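Local structure of endonuclease V isoform X2 (Ciona intestinalis, 6OZI) at residues I123-A128 with K182-A187; K145-I150 with V155-V160. The protein probably cleaves inosine-containing nucleic acid as a metal-dependent endonuclease V of the RNase H clan, and is held here on an inosine-bearing DNA strand with one ribonucleotide. The protein carries 1 engineered substitution. All coordinates share one frame; numbering follows the deposited sequence.

Contact 1. Residues I123-A128 with K182-A187. With nucleotides of chain C.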
ATOM      1  N   ILE A 123     -11.730  -4.765  28.125  1.00 23.21           N
ATOM      2  CA  ILE A 123     -11.721  -5.673  29.273  1.00 25.10           C
ATOM      3  C   ILE A 123     -12.180  -4.967  30.547  1.00 26.52           C
ATOM      4  O   ILE A 123     -12.909  -5.545  31.366  1.00 28.88           O
ATOM      5  CB  ILE A 123     -10.332  -6.313  29.452  1.00 27.19           C
ATOM      6  CG1 ILE A 123     -10.344  -7.219  30.688  1.00 28.43           C
ATOM      7  CG2 ILE A 123      -9.238  -5.244  29.517  1.00 27.45           C
ATOM      8  CD1 ILE A 123      -9.103  -8.065  30.851  1.00 30.39           C
ATOM      9  N   ARG A 124     -11.755  -3.720  30.749  1.00 26.32           N
ATOM     10  CA  ARG A 124     -12.202  -2.940  31.894  1.00 27.33           C
ATOM     11  C   ARG A 124     -13.154  -1.818  31.479  1.00 27.59           C
ATOM     12  O   ARG A 124     -13.306  -0.835  32.209  1.00 28.11           O
ATOM     13  CB  ARG A 124     -11.003  -2.393  32.671  1.00 27.24           C
ATOM     14  CG  ARG A 124     -10.276  -3.444  33.533  1.00 27.98           C
ATOM     15  CD  ARG A 124      -8.895  -2.961  34.003  1.00 28.21           C
ATOM     16  NE  ARG A 124      -7.988  -2.687  32.887  1.00 27.79           N
ATOM     17  CZ  ARG A 124      -7.201  -3.591  32.302  1.00 25.76           C
ATOM     18  NH1 ARG A 124      -7.197  -4.855  32.715  1.00 25.24           N
ATOM     19  NH2 ARG A 124      -6.419  -3.228  31.294  1.00 24.45           N
ATOM     20  N   ARG A 125     -13.800  -1.958  30.318  1.00 24.95           N
ATOM     21  CA  ARG A 125     -14.834  -1.030  29.848  1.00 25.29           C
ATOM     22  C   ARG A 125     -14.315   0.401  29.743  1.00 26.82           C
ATOM     23  O   ARG A 125     -15.035   1.363  30.013  1.00 27.71           O
ATOM     24  CB  ARG A 125     -16.070  -1.092  30.746  1.00 26.46           C
ATOM     25  CG  ARG A 125     -16.664  -2.484  30.886  1.00 27.22           C
ATOM     26  CD  ARG A 125     -17.053  -3.080  29.529  1.00 26.82           C
ATOM     27  NE  ARG A 125     -17.858  -4.285  29.710  1.00 27.00           N
ATOM     28  CZ  ARG A 125     -17.363  -5.521  29.741  1.00 27.23           C
ATOM     29  NH1 ARG A 125     -16.057  -5.728  29.585  1.00 25.28           N
ATOM     30  NH2 ARG A 125     -18.179  -6.552  29.931  1.00 28.00           N
ATOM     31  N   CYS A 126     -13.072   0.549  29.301  1.00 26.85           N
ATOM     32  CA  CYS A 126     -12.414   1.842  29.236  0.92 27.00           C
ATOM     33  C   CYS A 126     -11.384   1.838  28.105  1.00 26.70           C
ATOM     34  O   CYS A 126     -10.191   2.069  28.315  1.00 27.45           O
ATOM     35  CB  CYS A 126     -11.769   2.166  30.583  0.92 28.65           C
ATOM     36  SG  CYS A 126     -11.055   3.828  30.735  0.92 28.70           S
ATOM     37  N   GLY A 127     -11.834   1.565  26.879  1.00 25.41           N
ATOM     38  CA  GLY A 127     -10.946   1.629  25.737  1.00 24.33           C
ATOM     39  C   GLY A 127     -10.565   3.065  25.411  1.00 24.01           C
ATOM     40  O   GLY A 127     -11.120   4.027  25.947  1.00 23.53           O
ATOM     41  N   ALA A 128      -9.608   3.201  24.482  1.00 22.59           N
ATOM     42  CA  ALA A 128      -9.000   4.504  24.208  1.00 22.07           C
ATOM     43  C   ALA A 128     -10.031   5.538  23.773  1.00 22.33           C
ATOM     44  O   ALA A 128      -9.940   6.706  24.163  1.00 22.59           O
ATOM     45  CB  ALA A 128      -7.899   4.367  23.153  1.00 19.62           C
ATOM     46  N   LYS A 182     -21.123 -10.508  31.768  1.00 28.26           N
ATOM     47  CA  LYS A 182     -21.903  -9.387  32.258  1.00 28.08           C
ATOM     48  C   LYS A 182     -23.280  -9.271  31.617  1.00 27.16           C
ATOM     49  O   LYS A 182     -24.059  -8.408  32.033  1.00 28.38           O
ATOM     50  CB  LYS A 182     -21.128  -8.077  32.051  1.00 26.11           C
ATOM     51  CG  LYS A 182     -19.813  -8.042  32.801  1.00 30.14           C
ATOM     52  CD  LYS A 182     -20.007  -8.423  34.275  1.00 36.00           C
ATOM     53  CE  LYS A 182     -18.758  -8.134  35.102  1.00 39.64           C
ATOM     54  NZ  LYS A 182     -18.949  -8.494  36.540  1.00 44.25           N
ATOM     55  N   ASN A 183     -23.594 -10.100  30.615  1.00 25.95           N
ATOM     56  CA  ASN A 183     -24.912 -10.108  29.971  1.00 25.11           C
ATOM     57  C   ASN A 183     -25.257  -8.716  29.441  1.00 24.12           C
ATOM     58  O   ASN A 183     -26.309  -8.151  29.749  1.00 24.58           O
ATOM     59  CB  ASN A 183     -25.993 -10.617  30.934  1.00 27.87           C
ATOM     60  CG  ASN A 183     -27.300 -10.952  30.229  1.00 29.23           C
ATOM     61  OD1 ASN A 183     -27.303 -11.649  29.213  1.00 27.94           O
ATOM     62  ND2 ASN A 183     -28.414 -10.456  30.763  1.00 28.12           N
ATOM     63  N   GLU A 184     -24.344  -8.152  28.652  1.00 23.74           N
ATOM     64  CA  GLU A 184     -24.540  -6.819  28.103  1.00 24.10           C
ATOM     65  C   GLU A 184     -23.903  -6.741  26.724  1.00 23.70           C
ATOM     66  O   GLU A 184     -22.975  -7.490  26.403  1.00 25.21           O
ATOM     67  CB  GLU A 184     -23.946  -5.733  29.023  1.00 24.31           C
ATOM     68  CG  GLU A 184     -22.436  -5.853  29.221  1.00 24.65           C
ATOM     69  CD  GLU A 184     -21.841  -4.802  30.160  1.00 28.54           C
ATOM     70  OE1 GLU A 184     -22.548  -3.829  30.511  1.00 30.91           O
ATOM     71  OE2 GLU A 184     -20.655  -4.958  30.552  1.00 28.70           O
ATOM     72  N   VAL A 185     -24.403  -5.809  25.916  1.00 22.70           N
ATOM     73  CA  VAL A 185     -23.831  -5.550  24.600  1.00 21.32           C
ATOM     74  C   VAL A 185     -22.613  -4.650  24.760  1.00 23.17           C
ATOM     75  O   VAL A 185     -22.666  -3.612  25.432  1.00 25.30           O
ATOM     76  CB  VAL A 185     -24.870  -4.921  23.659  1.00 22.04           C
ATOM     77  CG1 VAL A 185     -24.221  -4.576  22.317  1.00 21.64           C
ATOM     78  CG2 VAL A 185     -26.048  -5.877  23.453  1.00 20.07           C
ATOM     79  N   LEU A 186     -21.503  -5.066  24.165  1.00 21.59           N
ATOM     80  CA  LEU A 186     -20.260  -4.314  24.199  1.00 21.35           C
ATOM     81  C   LEU A 186     -20.053  -3.454  22.964  1.00 20.90           C
ATOM     82  O   LEU A 186     -19.447  -2.378  23.063  1.00 20.20           O
ATOM     83  CB  LEU A 186     -19.078  -5.276  24.347  1.00 22.67           C
ATOM     84  CG  LEU A 186     -19.067  -6.197  25.574  1.00 25.16           C
ATOM     85  CD1 LEU A 186     -17.810  -7.056  25.591  1.00 26.60           C
ATOM     86  CD2 LEU A 186     -19.190  -5.411  26.872  1.00 25.97           C
ATOM     87  N   ALA A 187     -20.514  -3.921  21.807  1.00 21.63           N
ATOM     88  CA  ALA A 187     -20.231  -3.276  20.536  1.00 20.96           C
ATOM     89  C   ALA A 187     -21.199  -3.807  19.491  1.00 22.05           C
ATOM     90  O   ALA A 187     -22.030  -4.679  19.759  1.00 21.45           O
ATOM     91  CB  ALA A 187     -18.783  -3.514  20.102  1.00 20.00           C
TER
ATOM     92  P    DI C   5      -5.438  -6.391  18.906  1.00 26.98           P
ATOM     93  OP1  DI C   5      -5.493  -7.245  17.670  1.00 28.32           O
ATOM     94  OP2  DI C   5      -4.048  -5.867  19.170  1.00 27.07           O
ATOM     95  O5'  DI C   5      -6.558  -5.183  18.834  1.00 27.31           O
ATOM     96  C5'  DI C   5      -7.751  -5.361  18.114  1.00 25.36           C
ATOM     97  C4'  DI C   5      -8.415  -4.012  17.891  1.00 23.48           C
ATOM     98  O4'  DI C   5      -8.806  -3.409  19.342  1.00 23.70           O
ATOM     99  C3'  DI C   5      -7.609  -3.149  17.303  1.00 23.66           C
ATOM    100  O3'  DI C   5      -8.347  -2.280  16.330  1.00 24.02           O
ATOM    101  C2'  DI C   5      -7.050  -2.243  18.427  1.00 22.14           C
ATOM    102  C1'  DI C   5      -8.157  -2.278  19.500  1.00 22.73           C
ATOM    103  N9   DI C   5      -7.522  -2.209  20.826  1.00 24.08           N
ATOM    104  C8   DI C   5      -6.600  -2.897  21.518  1.00 25.24           C
ATOM    105  N7   DI C   5      -6.458  -2.272  22.707  1.00 24.03           N
ATOM    106  C5   DI C   5      -7.272  -1.230  22.735  1.00 23.97           C
ATOM    107  C6   DI C   5      -7.542  -0.170  23.802  1.00 26.24           C
ATOM    108  O6   DI C   5      -6.966  -0.182  24.835  1.00 28.07           O
ATOM    109  N1   DI C   5      -8.489   0.856  23.543  1.00 25.73           N
ATOM    110  C2   DI C   5      -9.187   0.898  22.292  1.00 24.41           C
ATOM    111  N3   DI C   5      -8.922  -0.109  21.280  1.00 22.21           N
ATOM    112  C4   DI C   5      -7.935  -1.183  21.553  1.00 22.76           C
TER
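R125, in the loop that leads from strand 112-116 to helix 128-136, lies nearest L186 of strand 184-190, but the two CA atoms stay 8.5 Å apart, and the long arginine side chain makes the join. Its chain bends about the CB-CG bond (chi2 -58°) and runs extended through the next torsion, which carries the guanidinium across to the strand. There NE and NH2 grip E184 side-on and both take the same oxygen: NE lies 3.0 Å from E184 OE2, and NH2 lies 3.0 Å from E184 OE2. That oxygen sits in the guanidinium plane, but the carboxylate is turned 46° against it. NH2 uses the anti lone pair of OE2, while NE comes from above the carboxylate plane. L186 lays CD2 over one face of the guanidinium, 3.3 Å from R125 NE and set toward its rim, and the methylene CG of K182 comes within 3.6 Å of R125 NH2. In the RNase H-like fold of this family, the bridge ties a loop beside the nucleic acid to strand 184-190, next to the outermost strand 174-179 at one side of the sheet. D153 gives R125 NH2 a second carboxylate, H122 O takes NH1, and F120 makes a cation-pi contact, which probably offsets much of the charge of this buried side chain. Putting a leucine here would probably leave E184 and D153 without their shared counter-charge and the loop without its tie to the strand. At the far end of the loop G127 is the N-cap of helix 128-136, with its CA 3.4 Å from N1 of the inosine DI5 of chain C. A128 N, in the first turn, comes to 2.8 Å from the same N1 of DI5, placing the start of the helix at the base.

Contact 2. Residues K145-I150 with V155-V160. With nucleotides of chain C.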
ATOM      1  N   LYS A 145     -11.051  -1.857  13.371  1.00 23.04           N
ATOM      2  CA  LYS A 145     -11.000  -2.598  12.116  1.00 25.97           C
ATOM      3  C   LYS A 145     -10.786  -4.088  12.320  1.00 27.00           C
ATOM      4  O   LYS A 145     -11.014  -4.870  11.389  1.00 27.50           O
ATOM      5  CB  LYS A 145      -9.886  -2.053  11.223  1.00 26.54           C
ATOM      6  CG  LYS A 145     -10.057  -0.598  10.853  1.00 26.98           C
ATOM      7  CD  LYS A 145      -8.866  -0.108  10.030  1.00 28.49           C
ATOM      8  CE  LYS A 145      -7.641   0.038  10.901  1.00 27.16           C
ATOM      9  NZ  LYS A 145      -7.869   1.096  11.924  1.00 27.34           N
ATOM     10  N   SER A 146     -10.325  -4.488  13.496  1.00 25.34           N
ATOM     11  CA  SER A 146     -10.201  -5.888  13.855  1.00 26.84           C
ATOM     12  C   SER A 146     -10.821  -6.087  15.232  1.00 25.08           C
ATOM     13  O   SER A 146     -10.992  -5.142  16.006  1.00 23.83           O
ATOM     14  CB  SER A 146      -8.733  -6.350  13.840  1.00 30.19           C
ATOM     15  OG  SER A 146      -7.961  -5.570  14.739  1.00 32.56           O
ATOM     16  N   LEU A 147     -11.161  -7.329  15.528  1.00 26.69           N
ATOM     17  CA  LEU A 147     -11.901  -7.650  16.735  1.00 25.28           C
ATOM     18  C   LEU A 147     -10.933  -7.940  17.872  1.00 23.82           C
ATOM     19  O   LEU A 147     -10.004  -8.736  17.717  1.00 21.87           O
ATOM     20  CB  LEU A 147     -12.806  -8.854  16.494  1.00 26.27           C
ATOM     21  CG  LEU A 147     -13.719  -9.254  17.644  1.00 26.89           C
ATOM     22  CD1 LEU A 147     -14.807  -8.222  17.792  1.00 26.53           C
ATOM     23  CD2 LEU A 147     -14.310 -10.612  17.370  1.00 26.99           C
ATOM     24  N   ILE A 148     -11.144  -7.296  19.008  1.00 23.24           N
ATOM     25  CA  ILE A 148     -10.385  -7.665  20.191  1.00 23.66           C
ATOM     26  C   ILE A 148     -11.055  -8.871  20.838  1.00 23.69           C
ATOM     27  O   ILE A 148     -12.290  -8.956  20.909  1.00 21.27           O
ATOM     28  CB  ILE A 148     -10.262  -6.479  21.166  1.00 24.68           C
ATOM     29  CG1 ILE A 148      -9.209  -6.802  22.234  1.00 26.31           C
ATOM     30  CG2 ILE A 148     -11.620  -6.128  21.804  1.00 23.71           C
ATOM     31  CD1 ILE A 148      -8.734  -5.615  23.008  1.00 27.22           C
ATOM     32  N   GLU A 149     -10.237  -9.838  21.259  1.00 24.90           N
ATOM     33  CA  GLU A 149     -10.717 -11.006  21.986  1.00 27.13           C
ATOM     34  C   GLU A 149     -10.684 -10.716  23.477  1.00 25.47           C
ATOM     35  O   GLU A 149      -9.683 -10.211  23.994  1.00 26.39           O
ATOM     36  CB  GLU A 149      -9.875 -12.251  21.684  1.00 31.87           C
ATOM     37  CG  GLU A 149     -10.137 -12.910  20.334  1.00 35.94           C
ATOM     38  CD  GLU A 149     -10.021 -14.429  20.391  1.00 40.22           C
ATOM     39  OE1 GLU A 149      -9.780 -14.986  21.483  1.00 42.91           O
ATOM     40  OE2 GLU A 149     -10.189 -15.080  19.342  1.00 41.51           O
ATOM     41  N   ILE A 150     -11.774 -11.026  24.165  1.00 23.60           N
ATOM     42  CA  ILE A 150     -11.814 -10.861  25.614  1.00 25.81           C
ATOM     43  C   ILE A 150     -12.283 -12.158  26.259  1.00 26.53           C
ATOM     44  O   ILE A 150     -13.493 -12.341  26.452  1.00 26.54           O
ATOM     45  CB  ILE A 150     -12.723  -9.691  26.023  1.00 25.63           C
ATOM     46  CG1 ILE A 150     -12.420  -8.455  25.177  1.00 25.08           C
ATOM     47  CG2 ILE A 150     -12.510  -9.359  27.495  1.00 25.06           C
ATOM     48  CD1 ILE A 150     -13.258  -7.258  25.543  1.00 26.42           C
ATOM     49  N   VAL A 155     -15.837 -13.364  24.766  1.00 24.15           N
ATOM     50  CA  VAL A 155     -15.812 -12.802  23.420  1.00 24.94           C
ATOM     51  C   VAL A 155     -14.653 -13.442  22.663  1.00 26.73           C
ATOM     52  O   VAL A 155     -13.482 -13.149  22.933  1.00 25.63           O
ATOM     53  CB  VAL A 155     -15.679 -11.273  23.444  1.00 24.11           C
ATOM     54  CG1 VAL A 155     -15.538 -10.733  22.016  1.00 23.41           C
ATOM     55  CG2 VAL A 155     -16.873 -10.645  24.138  1.00 24.67           C
ATOM     56  N   LYS A 156     -14.983 -14.286  21.686  1.00 26.94           N
ATOM     57  CA  LYS A 156     -14.013 -15.041  20.909  1.00 29.03           C
ATOM     58  C   LYS A 156     -14.182 -14.723  19.431  1.00 29.72           C
ATOM     59  O   LYS A 156     -15.301 -14.696  18.912  1.00 31.02           O
ATOM     60  CB  LYS A 156     -14.165 -16.542  21.156  1.00 31.16           C
ATOM     61  CG  LYS A 156     -13.113 -17.395  20.489  1.00 33.04           C
ATOM     62  CD  LYS A 156     -13.048 -18.781  21.118  1.00 35.89           C
ATOM     63  CE  LYS A 156     -12.290 -19.762  20.225  1.00 38.73           C
ATOM     64  NZ  LYS A 156     -10.975 -19.237  19.760  1.00 39.29           N
ATOM     65  N   LYS A 157     -13.050 -14.506  18.761  1.00 32.84           N
ATOM     66  CA  LYS A 157     -13.050 -14.001  17.393  1.00 32.28           C
ATOM     67  C   LYS A 157     -13.737 -14.973  16.433  1.00 31.47           C
ATOM     68  O   LYS A 157     -14.630 -14.581  15.672  1.00 30.14           O
ATOM     69  CB  LYS A 157     -11.604 -13.721  16.982  1.00 37.91           C
ATOM     70  CG  LYS A 157     -11.375 -12.888  15.742  1.00 39.96           C
ATOM     71  CD  LYS A 157      -9.977 -12.288  15.859  1.00 44.26           C
ATOM     72  CE  LYS A 157      -9.510 -11.629  14.589  1.00 47.70           C
ATOM     73  NZ  LYS A 157      -8.159 -11.020  14.783  1.00 51.92           N
ATOM     74  N   THR A 158     -13.341 -16.251  16.457  1.00 32.85           N
ATOM     75  CA  THR A 158     -13.947 -17.214  15.534  1.00 33.97           C
ATOM     76  C   THR A 158     -15.462 -17.296  15.720  1.00 33.50           C
ATOM     77  O   THR A 158     -16.215 -17.378  14.737  1.00 34.32           O
ATOM     78  CB  THR A 158     -13.306 -18.596  15.700  1.00 36.60           C
ATOM     79  OG1 THR A 158     -13.495 -19.066  17.040  1.00 36.43           O
ATOM     80  CG2 THR A 158     -11.817 -18.546  15.385  1.00 39.53           C
ATOM     81  N   GLU A 159     -15.933 -17.254  16.970  1.00 32.97           N
ATOM     82  CA  GLU A 159     -17.369 -17.369  17.225  1.00 31.92           C
ATOM     83  C   GLU A 159     -18.124 -16.134  16.743  1.00 31.24           C
ATOM     84  O   GLU A 159     -19.197 -16.252  16.133  1.00 30.92           O
ATOM     85  CB  GLU A 159     -17.614 -17.623  18.712  1.00 30.90           C
ATOM     86  CG  GLU A 159     -16.840 -18.833  19.226  1.00 34.95           C
ATOM     87  CD  GLU A 159     -17.080 -19.133  20.694  1.00 37.25           C
ATOM     88  OE1 GLU A 159     -17.477 -18.217  21.449  1.00 36.72           O
ATOM     89  OE2 GLU A 159     -16.866 -20.300  21.094  1.00 40.41           O
ATOM     90  N   VAL A 160     -17.572 -14.942  16.987  1.00 30.64           N
ATOM     91  CA  VAL A 160     -18.221 -13.713  16.537  1.00 29.43           C
ATOM     92  C   VAL A 160     -18.291 -13.683  15.018  1.00 29.31           C
ATOM     93  O   VAL A 160     -19.319 -13.327  14.430  1.00 28.74           O
ATOM     94  CB  VAL A 160     -17.481 -12.478  17.082  1.00 30.19           C
ATOM     95  CG1 VAL A 160     -17.990 -11.208  16.404  1.00 28.15           C
ATOM     96  CG2 VAL A 160     -17.626 -12.384  18.594  1.00 29.82           C
TER
ATOM     97  P    DC C   4      -4.611 -12.609  19.041  1.00 37.94           P
ATOM     98  OP1  DC C   4      -5.190 -13.892  18.593  1.00 39.80           O
ATOM     99  OP2  DC C   4      -3.834 -11.778  18.089  1.00 39.38           O
ATOM    100  O5'  DC C   4      -5.781 -11.725  19.662  1.00 34.10           O
ATOM    101  C5'  DC C   4      -6.428 -10.747  18.883  1.00 31.66           C
ATOM    102  C4'  DC C   4      -6.765  -9.544  19.741  1.00 28.83           C
ATOM    103  O4'  DC C   4      -7.355 -10.000  20.989  1.00 27.91           O
ATOM    104  C3'  DC C   4      -5.555  -8.687  20.130  1.00 26.48           C
ATOM    105  O3'  DC C   4      -5.905  -7.320  20.128  1.00 25.12           O
ATOM    106  C2'  DC C   4      -5.212  -9.176  21.530  1.00 26.43           C
ATOM    107  C1'  DC C   4      -6.589  -9.517  22.079  1.00 28.66           C
ATOM    108  N1   DC C   4      -6.552 -10.551  23.150  1.00 32.11           N
ATOM    109  C2   DC C   4      -6.725 -10.155  24.479  1.00 36.07           C
ATOM    110  O2   DC C   4      -6.915  -8.955  24.726  1.00 35.88           O
ATOM    111  N3   DC C   4      -6.679 -11.096  25.459  1.00 38.53           N
ATOM    112  C4   DC C   4      -6.471 -12.374  25.144  1.00 39.52           C
ATOM    113  N4   DC C   4      -6.441 -13.267  26.141  1.00 43.85           N
ATOM    114  C5   DC C   4      -6.292 -12.796  23.790  1.00 36.94           C
ATOM    115  C6   DC C   4      -6.334 -11.860  22.836  1.00 33.50           C
ATOM    116  P     A C   6      -7.616  -1.736  15.006  1.00 25.22           P
ATOM    117  OP1   A C   6      -8.586  -0.899  14.256  1.00 24.49           O
ATOM    118  OP2   A C   6      -6.956  -2.891  14.343  1.00 25.80           O
ATOM    119  O5'   A C   6      -6.491  -0.751  15.552  1.00 26.22           O
ATOM    120  C5'   A C   6      -6.833   0.508  16.115  1.00 25.64           C
ATOM    121  C4'   A C   6      -5.594   1.294  16.446  1.00 25.85           C
ATOM    122  O4'   A C   6      -4.812   0.557  17.416  1.00 25.68           O
ATOM    123  C3'   A C   6      -4.646   1.507  15.281  1.00 26.48           C
ATOM    124  O3'   A C   6      -4.999   2.636  14.507  1.00 26.38           O
ATOM    125  C2'   A C   6      -3.284   1.629  15.953  1.00 29.12           C
ATOM    126  O2'   A C   6      -3.091   2.936  16.471  1.00 31.44           O
ATOM    127  C1'   A C   6      -3.439   0.678  17.128  1.00 27.33           C
ATOM    128  N9    A C   6      -2.900  -0.674  16.893  1.00 27.52           N
ATOM    129  C8    A C   6      -3.612  -1.850  16.843  1.00 25.78           C
ATOM    130  N7    A C   6      -2.866  -2.915  16.677  1.00 26.69           N
ATOM    131  C5    A C   6      -1.576  -2.407  16.634  1.00 27.56           C
ATOM    132  C6    A C   6      -0.318  -3.023  16.485  1.00 29.25           C
ATOM    133  N6    A C   6      -0.146  -4.343  16.344  1.00 29.07           N
ATOM    134  N1    A C   6       0.776  -2.226  16.492  1.00 29.81           N
ATOM    135  C2    A C   6       0.611  -0.905  16.631  1.00 29.46           C
ATOM    136  N3    A C   6      -0.516  -0.212  16.782  1.00 29.25           N
ATOM    137  C4    A C   6      -1.581  -1.031  16.778  1.00 27.96           C
ATOM    138  P    DI C   5      -5.438  -6.391  18.906  1.00 26.98           P
ATOM    139  OP1  DI C   5      -5.493  -7.245  17.670  1.00 28.32           O
ATOM    140  OP2  DI C   5      -4.048  -5.867  19.170  1.00 27.07           O
ATOM    141  O5'  DI C   5      -6.558  -5.183  18.834  1.00 27.31           O
ATOM    142  C5'  DI C   5      -7.751  -5.361  18.114  1.00 25.36           C
ATOM    143  C4'  DI C   5      -8.415  -4.012  17.891  1.00 23.48           C
ATOM    144  O4'  DI C   5      -8.806  -3.409  19.342  1.00 23.70           O
ATOM    145  C3'  DI C   5      -7.609  -3.149  17.303  1.00 23.66           C
ATOM    146  O3'  DI C   5      -8.347  -2.280  16.330  1.00 24.02           O
ATOM    147  C2'  DI C   5      -7.050  -2.243  18.427  1.00 22.14           C
ATOM    148  C1'  DI C   5      -8.157  -2.278  19.500  1.00 22.73           C
ATOM    149  N9   DI C   5      -7.522  -2.209  20.826  1.00 24.08           N
ATOM    150  C8   DI C   5      -6.600  -2.897  21.518  1.00 25.24           C
ATOM    151  N7   DI C   5      -6.458  -2.272  22.707  1.00 24.03           N
ATOM    152  C5   DI C   5      -7.272  -1.230  22.735  1.00 23.97           C
ATOM    153  C6   DI C   5      -7.542  -0.170  23.802  1.00 26.24           C
ATOM    154  O6   DI C   5      -6.966  -0.182  24.835  1.00 28.07           O
ATOM    155  N1   DI C   5      -8.489   0.856  23.543  1.00 25.73           N
ATOM    156  C2   DI C   5      -9.187   0.898  22.292  1.00 24.41           C
ATOM    157  N3   DI C   5      -8.922  -0.109  21.280  1.00 22.21           N
ATOM    158  C4   DI C   5      -7.935  -1.183  21.553  1.00 22.76           C
TER
HETATM  159  O   HOH W   1      -7.781  -8.889  16.265  1.00 31.39           O
HETATM  160  O   HOH W   2     -12.152 -15.306  23.768  1.00 30.75           O
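L147, V155 and K157 carry most of this contact. CG of L147 stands opposite its backbone N (chi1 -176°), and that sets CD2 against the first turn of helix 157-169, 3.6 Å from K157 CA and 3.7 Å from V160 CB. V155 pairs with I150 through two backbone bonds, I150 N to V155 O at 3.0 Å and V155 N to I150 O at 3.1 Å, and its CG1 lies against the carbonyl oxygen of I148. K157, the first residue after the N-cap K156, gives its backbone N-H to E149 OE2 at 3.0 Å. The donor stands well above the carboxylate plane, 64° out of it; the glutamate chain is bent at chi2. The extended lysine side chain crosses that of E149 at about a right angle and reaches a water that its NZ meets at 2.6 Å and that donates to L147 O and to OP1 of DI5 of chain C. On the nucleic acid side, E149 N bonds to O4' of DC4 of chain C, while K145 N bonds to OP1 and S146 OG to OP2 of the adenosine nucleotide that follows DI5 in chain C. The pair of segments thus forms a single antiparallel bridge leading into a helix N-terminus, part of a loop that binds the strand's backbone around the inosine.

Contact 2 is nested within the loop of chain closed by contact 1, and their centres lie about 13 Å apart. They meet in two packing contacts: the backbone N of I123 lies 3.9 Å from I150 CD1, joining the two loops, and L186 CD1 lies 4.0 Å from V155 CG2. L186 thus faces both ways, with CD2 on R125 and CD1 on V155. The inosine base is shared as well: contact 1 brings the start of helix 128-136 to the N1 edge, while I148 CD1 of contact 2 reaches 3.8 Å from C8 of DI5 of chain C. A bound potassium ion lies about 5 Å from the side chain of K157, in contact 2.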